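Local coordinates for GGDEF and EAL domain-containing protein (Vibrio cholerae O1 str. 2010EL-1786, PDB 6PWJ) that probably takes part in cyclic di-GMP signalling, as a protein that joins a GGDEF domain to an EAL domain, at residues A7-Q12 and I376-H381. Numbering follows the deposited sequence.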
loop_
_atom_site.group_PDB
_atom_site.type_symbol
_atom_site.label_atom_id
_atom_site.label_comp_id
_atom_site.label_asym_id
_atom_site.label_seq_id
_atom_site.Cartn_x
_atom_site.Cartn_y
_atom_site.Cartn_z
ATOM N N ALA A 7 11.344 -2.855 18.942
ATOM C CA ALA A 7 10.903 -1.970 17.867
ATOM C C ALA A 7 12.081 -1.258 17.218
ATOM O O ALA A 7 12.148 -1.144 15.989
ATOM C CB ALA A 7 9.891 -0.956 18.400
ATOM N N LYS A 8 13.021 -0.765 18.028
ATOM C CA LYS A 8 14.202 -0.120 17.467
ATOM C C LYS A 8 15.047 -1.108 16.675
ATOM O O LYS A 8 15.655 -0.738 15.663
ATOM C CB LYS A 8 15.026 0.532 18.577
ATOM C CG LYS A 8 14.353 1.742 19.207
ATOM C CD LYS A 8 15.184 2.325 20.338
ATOM C CE LYS A 8 14.485 3.518 20.972
ATOM N NZ LYS A 8 15.231 4.045 22.147
ATOM N N GLU A 9 15.102 -2.367 17.116
ATOM C CA GLU A 9 15.773 -3.392 16.324
ATOM C C GLU A 9 15.055 -3.613 14.999
ATOM O O GLU A 9 15.695 -3.796 13.957
ATOM C CB GLU A 9 15.856 -4.701 17.108
ATOM C CG GLU A 9 16.647 -5.792 16.402
ATOM C CD GLU A 9 16.181 -7.185 16.773
ATOM O OE1 GLU A 9 14.958 -7.380 16.935
ATOM O OE2 GLU A 9 17.037 -8.085 16.904
ATOM N N ALA A 10 13.720 -3.604 15.022
ATOM C CA ALA A 10 12.956 -3.796 13.795
ATOM C C ALA A 10 13.135 -2.619 12.845
ATOM O O ALA A 10 13.230 -2.805 11.627
ATOM C CB ALA A 10 11.478 -4.003 14.123
ATOM N N GLN A 11 13.182 -1.399 13.384
ATOM C CA GLN A 11 13.359 -0.228 12.535
ATOM C C GLN A 11 14.769 -0.161 11.963
ATOM O O GLN A 11 14.957 0.322 10.839
ATOM C CB GLN A 11 13.029 1.040 13.322
ATOM C CG GLN A 11 11.597 1.074 13.841
ATOM C CD GLN A 11 11.336 2.240 14.771
ATOM O OE1 GLN A 11 10.295 2.305 15.426
ATOM N NE2 GLN A 11 12.281 3.171 14.835
ATOM N N GLN A 12 15.767 -0.641 12.707
ATOM C CA GLN A 12 17.119 -0.717 12.163
ATOM C C GLN A 12 17.190 -1.728 11.025
ATOM O O GLN A 12 17.709 -1.426 9.944
ATOM C CB GLN A 12 18.116 -1.081 13.264
ATOM C CG GLN A 12 18.295 -0.024 14.338
ATOM C CD GLN A 12 19.387 -0.388 15.326
ATOM O OE1 GLN A 12 20.512 -0.702 14.937
ATOM N NE2 GLN A 12 19.055 -0.360 16.612
ATOM N N ILE A 376 10.222 -7.365 12.845
ATOM C CA ILE A 376 9.002 -6.573 12.724
ATOM C C ILE A 376 7.804 -7.348 13.255
ATOM O O ILE A 376 6.850 -6.756 13.775
ATOM C CB ILE A 376 8.790 -6.138 11.261
ATOM C CG1 ILE A 376 8.158 -4.747 11.194
ATOM C CG2 ILE A 376 7.918 -7.144 10.526
ATOM C CD1 ILE A 376 9.142 -3.616 11.388
ATOM N N SER A 377 7.833 -8.678 13.140
ATOM C CA SER A 377 6.720 -9.494 13.613
ATOM C C SER A 377 6.804 -9.742 15.115
ATOM O O SER A 377 5.773 -9.773 15.798
ATOM C CB SER A 377 6.683 -10.821 12.852
ATOM O OG SER A 377 6.608 -10.601 11.454
ATOM N N ARG A 378 8.016 -9.926 15.644
ATOM C CA ARG A 378 8.169 -10.082 17.088
ATOM C C ARG A 378 7.653 -8.858 17.831
ATOM O O ARG A 378 7.069 -8.981 18.914
ATOM C CB ARG A 378 9.633 -10.336 17.447
ATOM C CG ARG A 378 10.055 -11.797 17.470
ATOM C CD ARG A 378 11.376 -11.945 18.213
ATOM N NE ARG A 378 12.440 -11.170 17.580
ATOM C CZ ARG A 378 13.564 -11.692 17.099
ATOM N NH1 ARG A 378 13.786 -12.996 17.194
ATOM N NH2 ARG A 378 14.471 -10.907 16.532
ATOM N N THR A 379 7.863 -7.665 17.266
ATOM C CA THR A 379 7.438 -6.439 17.934
ATOM C C THR A 379 5.957 -6.484 18.287
ATOM O O THR A 379 5.561 -6.085 19.389
ATOM C CB THR A 379 7.745 -5.227 17.056
ATOM O OG1 THR A 379 9.165 -5.063 16.944
ATOM C CG2 THR A 379 7.137 -3.969 17.656
ATOM N N ALA A 380 5.122 -6.971 17.367
ATOM C CA ALA A 380 3.701 -7.114 17.659
ATOM C C ALA A 380 3.401 -8.414 18.392
ATOM O O ALA A 380 2.500 -8.450 19.237
ATOM C CB ALA A 380 2.885 -7.037 16.367
ATOM N N HIS A 381 4.147 -9.478 18.095
ATOM C CA HIS A 381 3.888 -10.769 18.725
ATOM C C HIS A 381 4.157 -10.718 20.225
ATOM O O HIS A 381 3.344 -11.191 21.027
ATOM C CB HIS A 381 4.735 -11.856 18.063
ATOM C CG HIS A 381 4.679 -13.175 18.765
ATOM N ND1 HIS A 381 5.765 -13.718 19.417
ATOM C CD2 HIS A 381 3.663 -14.056 18.927
ATOM C CE1 HIS A 381 5.423 -14.880 19.945
ATOM N NE2 HIS A 381 4.153 -15.108 19.662
#
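In Thr379, chi1 of -67° sets CG2 anti to the backbone N and places OG1 beside that N, and both branches meet Ala7. Thr379 CG2 lies 4.1 Å from Ala7 CB. Thr379 OG1 rests 3.7 Å from Ala7 CA and also touches the methyl of Ala10. This hydroxyl makes no hydrogen bond across the contact. It bonds back to Ser375 O, one turn earlier in its own helix. Ala10 points at the other helix, and its CB meets Ile376 CD1 at 3.6 Å. The small alanines let the backbones come close, with Ala10 CA 4.9 Å from Ile376 CA. Segments 7-12 and 376-381 run nearly antiparallel, at 158°. Their axes come within 8.6 Å of each other. Helix 367-381 is the crossover helix between parallel strands 353-356 and 386-389 of the EAL domain's TIM-barrel-like fold. Its inner side carries Ile376 against Leu356. Helix 3-18, at the start of the chain, therefore docks on the outside of that barrel. Along one border of the contact, Glu9 extends its carboxylate to the edge of the Arg378 guanidinium, and the two planes are 21° apart. The salt bridge, Glu9 OE1 to Arg378 NH2, is long at 3.6 Å, and the position of OE1 is doubtful. The same oxygen is also placed to hydrogen-bond Ser375 OG, with the same doubt about its position, while Arg378 NE has a weak hydrogen bond to Gln6 OE1.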